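Local coordinates for protein putative NADPH:quinone reductase (Bacillus thuringiensis, PDB 3GMS) that is of unestablished function but probably reduces quinones with NADPH as electron donor, as other members of the medium-chain dehydrogenase/reductase superfamily do, at residues 87-95 with 109-119; 125-133 with 280-291. One frame throughout, in Å; residues are numbered along the deposited sequence.

Contact 1: residues 87-95 with 109-119; sequences GKRVLPLRG and FVVPIPDSIDD
Leu91 and Val111 face each other as the hydrogen-bonded pair of a short antiparallel ladder, with Leu91 N 2.8 Å from Val111 O and Val111 N 3.0 Å from Leu91 O. A third backbone bond, from Ile113 N to Arg89 O, extends the pairing by one more step. Packing is close on both faces of this ribbon. On one, the CG1 branch of Val110 lies 3.5 Å from Val90 CB, and Val37 of strand 34-43 touches Val90 behind it. On the other, Leu91 meets Ile113 at about a right angle, its CG 3.8 Å from Ile113 CD1, while Leu93 CD1 reaches Val111 CG2.

The two ends are more polar and less enclosed. Arg89 bends at chi3 (-17°), turning its guanidinium end-on to the carbonyl of Ile117, so that NH1 and NH2 both grip that one oxygen within the guanidinium plane. Its NH2 also makes a salt bridge to Asp119 OD1, 3.0 Å away and well tilted from that plane; Asp119 OD2 goes to Tyr332. A water joins Arg89 NH1 to Ile113 O and to OD1 of Asp115, an exposed residue. At the far end the Arg94 guanidinium lies flat over one face of the Phe109 ring, planes 17° apart and CZ 3.9 Å from the ring centroid, in a cation-pi stack; Trp280 also makes a cation-pi contact with this arginine. Such pairing of short antiparallel strands belongs to the GroES-like domain of medium-chain dehydrogenases/reductases, here extended into the loop that leads to helix 119-122.

Contact 2: residues 125-133 with 280-291; sequences MYINPLTAW and WQETFRHLIRLV
Leu130 and Trp133, one helical turn apart, are the two knobs that helix 127-133 presses into helix 280-291. Leu130 sits among Trp280, Thr283, Phe284 and Leu287. It meets Thr283 and Phe284 at about right angles, sending CD1 to within 3.4 Å of Thr283 CG2, a tight carbon contact, while CD2 lies beside Phe284 CE1 and Trp280 NE1. Trp133 fills the next hole, between Thr283, His286, Leu287 and Leu290. With CG anti to the backbone N (chi1 178°), its indole reaches out to His286, whose CD2 lies over one face, offset toward the rim. The two rings are inclined at 43°, and Trp133 CH2 comes 3.1 Å from His286 NE2.

Phe284 points its ring edge at the preceding loop: Met125 CG and Tyr126 CD1 both lie near the ring plane, the latter 3.5 Å from Phe284 CZ. The Tyr126 ring is set obliquely to it, and its hydroxyl is hydrogen-bonded to Asn272 ND2, while OD1 of the same amide accepts from Trp280 NE1. Met125 runs past Phe284 and Leu287 in the opposite direction, and bends at chi2 and chi3 bring its methyl CE to Val291 CG2 at 3.9 Å. The carbonyl oxygen of Met125 is buried against Phe284 and Leu287 and has no polar partner in the model.

With axes 10.8 Å apart and N-to-C directions at 105°, the segments form a nearly perpendicular helix pair with knobs-into-holes packing, joining the start of helix 127-139, which also packs on helix 156-168 of the Rossmann-type, probably NADPH-binding, fold, to helix 277-292.

In the fold
The two contacts lie on the same side of the chain's centre, their own centres about 12 Å apart. Contact 1 is the outer and only partly buried one, a strand pairing rich in backbone bonds, charge and water; contact 2 is a buried helix pairing held by apolar and aromatic side chains. They belong to different elements but meet directly: helix 277-292 packs against strand 110-112, where Gln281 NE2 of contact 2 probably donates to Val110 O of contact 1, 3.1 Å away, and Pro112 O approaches Ile288 CD1. Leu93 also touches Tyr126 and Phe284, so the apolar side of the sheet runs on into the helical core.

Contact 1: residues 87-95 with 109-119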
loop_
_atom_site.group_PDB
_atom_site.type_symbol
_atom_site.label_atom_id
_atom_site.label_comp_id
_atom_site.label_asym_id
_atom_site.label_seq_id
_atom_site.Cartn_x
_atom_site.Cartn_y
_atom_site.Cartn_z
ATOM N N GLY A 87 22.865 5.044 13.047
ATOM C CA GLY A 87 22.475 4.068 14.046
ATOM C C GLY A 87 20.979 3.934 14.263
ATOM O O GLY A 87 20.543 2.950 14.857
ATOM N N LYS A 88 20.193 4.907 13.790
ATOM C CA LYS A 88 18.729 4.926 14.005
ATOM C C LYS A 88 18.029 3.969 13.028
ATOM O O LYS A 88 18.480 3.827 11.917
ATOM C CB LYS A 88 18.159 6.335 13.804
ATOM C CG LYS A 88 18.536 7.388 14.879
ATOM C CD LYS A 88 17.743 7.223 16.173
ATOM C CE LYS A 88 18.024 8.387 17.141
ATOM N NZ LYS A 88 19.485 8.519 17.395
ATOM N N ARG A 89 16.939 3.323 13.462
ATOM C CA ARG A 89 16.073 2.529 12.574
ATOM C C ARG A 89 15.062 3.467 11.908
ATOM O O ARG A 89 14.387 4.240 12.581
ATOM C CB ARG A 89 15.307 1.431 13.352
ATOM C CG ARG A 89 15.627 0.002 12.869
ATOM C CD ARG A 89 14.769 -1.149 13.476
ATOM N NE ARG A 89 14.108 -0.697 14.671
ATOM C CZ ARG A 89 12.843 -0.955 14.955
ATOM N NH1 ARG A 89 12.313 -0.420 16.031
ATOM N NH2 ARG A 89 12.105 -1.711 14.146
ATOM N N VAL A 90 14.957 3.360 10.585
ATOM C CA VAL A 90 14.198 4.299 9.770
ATOM C C VAL A 90 13.549 3.602 8.577
ATOM O O VAL A 90 14.028 2.547 8.143
ATOM C CB VAL A 90 15.110 5.438 9.181
ATOM C CG1 VAL A 90 15.856 6.187 10.315
ATOM C CG2 VAL A 90 16.065 4.945 8.147
ATOM N N LEU A 91 12.501 4.224 8.037
ATOM C CA LEU A 91 12.042 3.850 6.680
ATOM C C LEU A 91 12.678 4.802 5.663
ATOM O O LEU A 91 12.395 6.009 5.696
ATOM C CB LEU A 91 10.510 3.928 6.565
ATOM C CG LEU A 91 9.703 3.352 7.729
ATOM C CD1 LEU A 91 8.187 3.590 7.469
ATOM C CD2 LEU A 91 10.015 1.861 8.014
ATOM N N PRO A 92 13.543 4.285 4.785
ATOM C CA PRO A 92 14.132 5.238 3.813
ATOM C C PRO A 92 13.284 5.364 2.522
ATOM O O PRO A 92 13.535 4.664 1.529
ATOM C CB PRO A 92 15.480 4.622 3.545
ATOM C CG PRO A 92 15.274 3.118 3.681
ATOM C CD PRO A 92 14.184 2.940 4.715
ATOM N N LEU A 93 12.268 6.209 2.557
ATOM C CA LEU A 93 11.218 6.181 1.520
ATOM C C LEU A 93 11.467 7.258 0.473
ATOM O O LEU A 93 12.269 8.156 0.703
ATOM C CB LEU A 93 9.839 6.320 2.171
ATOM C CG LEU A 93 9.536 5.361 3.326
ATOM C CD1 LEU A 93 8.170 5.627 3.977
ATOM C CD2 LEU A 93 9.596 3.884 2.833
ATOM N N ARG A 94 10.809 7.129 -0.679
ATOM C CA ARG A 94 10.820 8.137 -1.769
ATOM C C ARG A 94 12.214 8.421 -2.283
ATOM O O ARG A 94 12.540 9.575 -2.652
ATOM C CB ARG A 94 10.130 9.438 -1.296
ATOM C CG ARG A 94 8.712 9.215 -0.827
ATOM C CD ARG A 94 7.998 10.457 -0.259
ATOM N NE ARG A 94 7.982 11.593 -1.195
ATOM C CZ ARG A 94 7.397 12.752 -0.905
ATOM N NH1 ARG A 94 6.734 12.883 0.247
ATOM N NH2 ARG A 94 7.467 13.767 -1.763
ATOM N N GLY A 95 13.044 7.387 -2.296
ATOM C CA GLY A 95 14.403 7.473 -2.830
ATOM C C GLY A 95 14.597 6.275 -3.727
ATOM O O GLY A 95 13.767 5.995 -4.621
ATOM N N PHE A 109 12.704 12.586 3.732
ATOM C CA PHE A 109 11.718 11.512 3.614
ATOM C C PHE A 109 12.101 10.291 4.429
ATOM O O PHE A 109 11.533 9.212 4.250
ATOM C CB PHE A 109 11.559 11.115 2.141
ATOM C CG PHE A 109 11.268 12.287 1.251
ATOM C CD1 PHE A 109 10.263 13.202 1.598
ATOM C CD2 PHE A 109 12.016 12.494 0.091
ATOM C CE1 PHE A 109 9.993 14.330 0.783
ATOM C CE2 PHE A 109 11.750 13.620 -0.717
ATOM C CZ PHE A 109 10.738 14.520 -0.359
ATOM N N VAL A 110 13.106 10.445 5.287
ATOM C CA VAL A 110 13.473 9.400 6.226
ATOM C C VAL A 110 12.491 9.385 7.411
ATOM O O VAL A 110 12.332 10.380 8.120
ATOM C CB VAL A 110 14.945 9.603 6.695
ATOM C CG1 VAL A 110 15.253 8.681 7.812
ATOM C CG2 VAL A 110 15.927 9.364 5.527
ATOM N N VAL A 111 11.805 8.270 7.626
ATOM C CA VAL A 111 10.850 8.161 8.728
ATOM C C VAL A 111 11.439 7.408 9.920
ATOM O O VAL A 111 11.673 6.199 9.842
ATOM C CB VAL A 111 9.540 7.409 8.272
ATOM C CG1 VAL A 111 8.550 7.322 9.398
ATOM C CG2 VAL A 111 8.916 8.077 7.012
ATOM N N PRO A 112 11.649 8.108 11.055
ATOM C CA PRO A 112 12.167 7.450 12.261
ATOM C C PRO A 112 11.180 6.433 12.791
ATOM O O PRO A 112 9.995 6.711 12.815
ATOM C CB PRO A 112 12.268 8.616 13.274
ATOM C CG PRO A 112 12.382 9.851 12.425
ATOM C CD PRO A 112 11.442 9.563 11.255
ATOM N N ILE A 113 11.673 5.266 13.224
ATOM C CA ILE A 113 10.829 4.229 13.810
ATOM C C ILE A 113 11.223 4.022 15.292
ATOM O O ILE A 113 12.395 3.870 15.588
ATOM C CB ILE A 113 10.989 2.897 13.062
ATOM C CG1 ILE A 113 10.504 3.085 11.613
ATOM C CG2 ILE A 113 10.195 1.794 13.778
ATOM C CD1 ILE A 113 8.970 3.275 11.445
ATOM N N PRO A 114 10.247 4.050 16.200
ATOM C CA PRO A 114 10.554 3.904 17.647
ATOM C C PRO A 114 10.871 2.456 18.010
ATOM O O PRO A 114 10.476 1.540 17.292
ATOM C CB PRO A 114 9.256 4.373 18.320
ATOM C CG PRO A 114 8.189 4.042 17.357
ATOM C CD PRO A 114 8.803 4.237 15.967
ATOM N N ASP A 115 11.596 2.253 19.113
ATOM C CA ASP A 115 12.005 0.916 19.549
ATOM C C ASP A 115 10.816 -0.032 19.795
ATOM O O ASP A 115 10.942 -1.257 19.664
ATOM C CB ASP A 115 12.862 1.019 20.819
ATOM C CG ASP A 115 14.174 1.748 20.582
ATOM O OD1 ASP A 115 14.565 1.978 19.419
ATOM O OD2 ASP A 115 14.824 2.104 21.584
ATOM N N SER A 116 9.686 0.566 20.133
ATOM C CA SER A 116 8.406 -0.113 20.356
ATOM C C SER A 116 7.890 -0.948 19.179
ATOM O O SER A 116 7.103 -1.874 19.365
ATOM C CB SER A 116 7.355 0.950 20.669
ATOM O OG SER A 116 6.285 0.408 21.402
ATOM N N ILE A 117 8.300 -0.591 17.965
ATOM C CA ILE A 117 7.735 -1.209 16.752
ATOM C C ILE A 117 8.711 -2.195 16.109
ATOM O O ILE A 117 9.837 -1.830 15.806
ATOM C CB ILE A 117 7.287 -0.113 15.761
ATOM C CG1 ILE A 117 6.159 0.717 16.420
ATOM C CG2 ILE A 117 6.955 -0.721 14.373
ATOM C CD1 ILE A 117 5.428 1.647 15.516
ATOM N N ASP A 118 8.303 -3.442 15.955
ATOM C CA ASP A 118 9.220 -4.467 15.401
ATOM C C ASP A 118 9.468 -4.213 13.898
ATOM O O ASP A 118 8.712 -3.465 13.257
ATOM C CB ASP A 118 8.670 -5.883 15.612
ATOM C CG ASP A 118 7.458 -6.168 14.734
ATOM O OD1 ASP A 118 7.637 -6.586 13.556
ATOM O OD2 ASP A 118 6.331 -6.000 15.205
ATOM N N ASP A 119 10.543 -4.794 13.359
ATOM C CA ASP A 119 10.935 -4.581 11.945
ATOM C C ASP A 119 9.823 -4.969 10.950
ATOM O O ASP A 119 9.652 -4.321 9.918
ATOM C CB ASP A 119 12.144 -5.447 11.561
ATOM C CG ASP A 119 13.396 -5.116 12.346
ATOM O OD1 ASP A 119 13.547 -3.989 12.867
ATOM O OD2 ASP A 119 14.236 -6.013 12.447
HETATM O O HOH W 1 13.875 1.920 16.829
HETATM O O HOH W 2 14.603 5.495 15.131
#

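Contact 2: residues 125-133 with 280-291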
loop_
_atom_site.group_PDB
_atom_site.type_symbol
_atom_site.label_atom_id
_atom_site.label_comp_id
_atom_site.label_asym_id
_atom_site.label_seq_id
_atom_site.Cartn_x
_atom_site.Cartn_y
_atom_site.Cartn_z
ATOM N N MET A 125 4.570 -0.089 7.053
ATOM C CA MET A 125 3.977 1.169 7.522
ATOM C C MET A 125 3.541 2.155 6.417
ATOM O O MET A 125 2.713 3.025 6.667
ATOM C CB MET A 125 4.951 1.879 8.482
ATOM C CG MET A 125 4.407 3.129 9.273
ATOM S SD MET A 125 3.285 2.693 10.657
ATOM C CE MET A 125 4.376 1.738 11.648
ATOM N N TYR A 126 4.102 2.011 5.217
ATOM C CA TYR A 126 3.975 3.039 4.186
ATOM C C TYR A 126 2.799 2.820 3.257
ATOM O O TYR A 126 1.787 3.463 3.372
ATOM C CB TYR A 126 5.286 3.135 3.420
ATOM C CG TYR A 126 5.349 4.116 2.250
ATOM C CD1 TYR A 126 4.559 5.295 2.203
ATOM C CD2 TYR A 126 6.268 3.882 1.226
ATOM C CE1 TYR A 126 4.678 6.179 1.121
ATOM C CE2 TYR A 126 6.405 4.756 0.149
ATOM C CZ TYR A 126 5.606 5.905 0.113
ATOM O OH TYR A 126 5.728 6.775 -0.951
ATOM N N ILE A 127 2.900 1.880 2.333
ATOM C CA ILE A 127 1.999 1.918 1.204
ATOM C C ILE A 127 0.509 1.733 1.554
ATOM O O ILE A 127 -0.301 2.582 1.210
ATOM C CB ILE A 127 2.436 0.863 0.114
ATOM C CG1 ILE A 127 3.800 1.274 -0.491
ATOM C CG2 ILE A 127 1.411 0.810 -1.007
ATOM C CD1 ILE A 127 3.762 2.563 -1.285
ATOM N N ASN A 128 0.171 0.632 2.205
ATOM C CA ASN A 128 -1.219 0.377 2.572
ATOM C C ASN A 128 -1.777 1.319 3.672
ATOM O O ASN A 128 -2.903 1.842 3.473
ATOM C CB ASN A 128 -1.438 -1.112 2.867
ATOM C CG ASN A 128 -1.215 -1.947 1.633
ATOM O OD1 ASN A 128 -1.648 -1.541 0.561
ATOM N ND2 ASN A 128 -0.492 -3.060 1.751
ATOM N N PRO A 129 -1.023 1.570 4.770
ATOM C CA PRO A 129 -1.567 2.439 5.815
ATOM C C PRO A 129 -1.703 3.870 5.347
ATOM O O PRO A 129 -2.743 4.489 5.590
ATOM C CB PRO A 129 -0.550 2.315 6.973
ATOM C CG PRO A 129 0.069 0.991 6.760
ATOM C CD PRO A 129 0.196 0.886 5.245
ATOM N N LEU A 130 -0.669 4.413 4.694
ATOM C CA LEU A 130 -0.800 5.777 4.203
ATOM C C LEU A 130 -1.943 5.979 3.176
ATOM O O LEU A 130 -2.675 6.947 3.267
ATOM C CB LEU A 130 0.524 6.299 3.678
ATOM C CG LEU A 130 0.645 7.790 3.458
ATOM C CD1 LEU A 130 0.453 8.604 4.736
ATOM C CD2 LEU A 130 2.029 8.023 2.856
ATOM N N THR A 131 -2.102 5.036 2.248
ATOM C CA THR A 131 -3.207 5.045 1.292
ATOM C C THR A 131 -4.572 4.976 1.993
ATOM O O THR A 131 -5.492 5.792 1.689
ATOM C CB THR A 131 -3.077 3.925 0.232
ATOM O OG1 THR A 131 -1.872 4.137 -0.519
ATOM C CG2 THR A 131 -4.265 3.976 -0.757
ATOM N N ALA A 132 -4.707 4.046 2.935
ATOM C CA ALA A 132 -5.967 3.902 3.651
ATOM C C ALA A 132 -6.267 5.183 4.474
ATOM O O ALA A 132 -7.382 5.698 4.421
ATOM C CB ALA A 132 -5.957 2.635 4.554
ATOM N N TRP A 133 -5.267 5.703 5.183
ATOM C CA TRP A 133 -5.435 6.886 6.039
ATOM C C TRP A 133 -5.795 8.148 5.256
ATOM O O TRP A 133 -6.718 8.903 5.642
ATOM C CB TRP A 133 -4.162 7.177 6.817
ATOM C CG TRP A 133 -4.281 8.439 7.680
ATOM C CD1 TRP A 133 -3.729 9.657 7.419
ATOM C CD2 TRP A 133 -4.990 8.570 8.910
ATOM N NE1 TRP A 133 -4.033 10.546 8.440
ATOM C CE2 TRP A 133 -4.818 9.905 9.356
ATOM C CE3 TRP A 133 -5.735 7.685 9.697
ATOM C CZ2 TRP A 133 -5.389 10.387 10.554
ATOM C CZ3 TRP A 133 -6.296 8.160 10.900
ATOM C CH2 TRP A 133 -6.113 9.507 11.306
ATOM N N TRP A 280 3.862 15.346 5.580
ATOM C CA TRP A 280 4.119 13.927 5.265
ATOM C C TRP A 280 4.705 13.245 6.528
ATOM O O TRP A 280 4.199 12.232 6.970
ATOM C CB TRP A 280 5.046 13.873 4.053
ATOM C CG TRP A 280 5.223 12.523 3.416
ATOM C CD1 TRP A 280 4.420 11.941 2.469
ATOM C CD2 TRP A 280 6.280 11.603 3.671
ATOM N NE1 TRP A 280 4.923 10.698 2.132
ATOM C CE2 TRP A 280 6.076 10.480 2.829
ATOM C CE3 TRP A 280 7.410 11.633 4.492
ATOM C CZ2 TRP A 280 6.940 9.366 2.830
ATOM C CZ3 TRP A 280 8.273 10.527 4.492
ATOM C CH2 TRP A 280 8.034 9.421 3.641
ATOM N N GLN A 281 5.739 13.838 7.135
ATOM C CA GLN A 281 6.296 13.302 8.394
ATOM C C GLN A 281 5.293 13.258 9.547
ATOM O O GLN A 281 5.227 12.262 10.265
ATOM C CB GLN A 281 7.521 14.095 8.852
ATOM C CG GLN A 281 8.728 13.999 7.971
ATOM C CD GLN A 281 9.468 12.653 8.069
ATOM O OE1 GLN A 281 9.357 11.908 9.063
ATOM N NE2 GLN A 281 10.244 12.364 7.058
ATOM N N GLU A 282 4.498 14.327 9.717
ATOM C CA GLU A 282 3.468 14.376 10.750
ATOM C C GLU A 282 2.451 13.272 10.578
ATOM O O GLU A 282 1.960 12.688 11.550
ATOM C CB GLU A 282 2.733 15.703 10.665
ATOM C CG GLU A 282 3.500 16.775 11.343
ATOM C CD GLU A 282 3.446 16.557 12.836
ATOM O OE1 GLU A 282 2.366 16.799 13.411
ATOM O OE2 GLU A 282 4.458 16.096 13.406
ATOM N N THR A 283 2.145 12.973 9.326
ATOM C CA THR A 283 1.179 11.909 9.030
ATOM C C THR A 283 1.760 10.553 9.455
ATOM O O THR A 283 1.046 9.711 10.024
ATOM C CB THR A 283 0.785 11.914 7.522
ATOM O OG1 THR A 283 0.248 13.203 7.196
ATOM C CG2 THR A 283 -0.270 10.869 7.205
ATOM N N PHE A 284 3.046 10.335 9.190
ATOM C CA PHE A 284 3.678 9.093 9.665
ATOM C C PHE A 284 3.704 9.046 11.189
ATOM O O PHE A 284 3.484 7.987 11.784
ATOM C CB PHE A 284 5.077 8.906 9.106
ATOM C CG PHE A 284 5.095 8.173 7.803
ATOM C CD1 PHE A 284 5.085 8.866 6.627
ATOM C CD2 PHE A 284 5.049 6.771 7.783
ATOM C CE1 PHE A 284 5.087 8.162 5.385
ATOM C CE2 PHE A 284 5.070 6.059 6.573
ATOM C CZ PHE A 284 5.081 6.774 5.373
ATOM N N ARG A 285 3.925 10.193 11.833
ATOM C CA ARG A 285 3.955 10.172 13.310
ATOM C C ARG A 285 2.638 9.709 13.851
ATOM O O ARG A 285 2.588 9.013 14.863
ATOM C CB ARG A 285 4.367 11.541 13.885
ATOM C CG ARG A 285 5.859 11.682 13.937
ATOM C CD ARG A 285 6.303 12.909 14.769
ATOM N NE ARG A 285 6.144 14.105 13.961
ATOM C CZ ARG A 285 7.013 14.507 13.027
ATOM N NH1 ARG A 285 8.141 13.832 12.794
ATOM N NH2 ARG A 285 6.762 15.599 12.334
ATOM N N HIS A 286 1.573 10.060 13.137
ATOM C CA HIS A 286 0.255 9.660 13.488
ATOM C C HIS A 286 -0.038 8.181 13.331
ATOM O O HIS A 286 -0.631 7.564 14.236
ATOM C CB HIS A 286 -0.827 10.477 12.758
ATOM C CG HIS A 286 -2.184 10.219 13.319
ATOM N ND1 HIS A 286 -2.545 10.608 14.593
ATOM C CD2 HIS A 286 -3.224 9.492 12.843
ATOM C CE1 HIS A 286 -3.774 10.199 14.847
ATOM N NE2 HIS A 286 -4.208 9.519 13.803
ATOM N N LEU A 287 0.361 7.620 12.195
ATOM C CA LEU A 287 0.193 6.177 11.969
ATOM C C LEU A 287 0.994 5.404 13.016
ATOM O O LEU A 287 0.491 4.433 13.561
ATOM C CB LEU A 287 0.693 5.793 10.568
ATOM C CG LEU A 287 -0.079 6.369 9.374
ATOM C CD1 LEU A 287 0.755 6.109 8.103
ATOM C CD2 LEU A 287 -1.393 5.696 9.258
ATOM N N ILE A 288 2.210 5.880 13.312
ATOM C CA ILE A 288 3.072 5.214 14.298
ATOM C C ILE A 288 2.364 5.195 15.674
ATOM O O ILE A 288 2.345 4.156 16.334
ATOM C CB ILE A 288 4.449 5.878 14.356
ATOM C CG1 ILE A 288 5.265 5.492 13.091
ATOM C CG2 ILE A 288 5.183 5.543 15.675
ATOM C CD1 ILE A 288 6.534 6.348 12.918
ATOM N N ARG A 289 1.774 6.321 16.089
ATOM C CA ARG A 289 0.981 6.339 17.332
ATOM C C ARG A 289 -0.160 5.325 17.313
ATOM O O ARG A 289 -0.379 4.636 18.309
ATOM C CB ARG A 289 0.399 7.724 17.648
ATOM C CG ARG A 289 1.390 8.843 17.645
ATOM C CD ARG A 289 2.634 8.568 18.434
ATOM N NE ARG A 289 3.452 9.779 18.387
ATOM C CZ ARG A 289 4.405 10.017 17.495
ATOM N NH1 ARG A 289 4.746 9.098 16.595
ATOM N NH2 ARG A 289 5.056 11.179 17.545
ATOM N N LEU A 290 -0.868 5.218 16.177
ATOM C CA LEU A 290 -1.985 4.272 16.029
ATOM C C LEU A 290 -1.520 2.809 16.173
ATOM O O LEU A 290 -2.200 1.983 16.808
ATOM C CB LEU A 290 -2.716 4.447 14.698
ATOM C CG LEU A 290 -3.565 5.723 14.551
ATOM C CD1 LEU A 290 -4.100 5.864 13.133
ATOM C CD2 LEU A 290 -4.689 5.779 15.612
ATOM N N VAL A 291 -0.355 2.518 15.618
ATOM C CA VAL A 291 0.245 1.192 15.786
ATOM C C VAL A 291 0.686 0.971 17.238
ATOM O O VAL A 291 0.389 -0.072 17.821
ATOM C CB VAL A 291 1.416 0.961 14.816
ATOM C CG1 VAL A 291 2.081 -0.437 15.065
ATOM C CG2 VAL A 291 0.909 1.019 13.381
#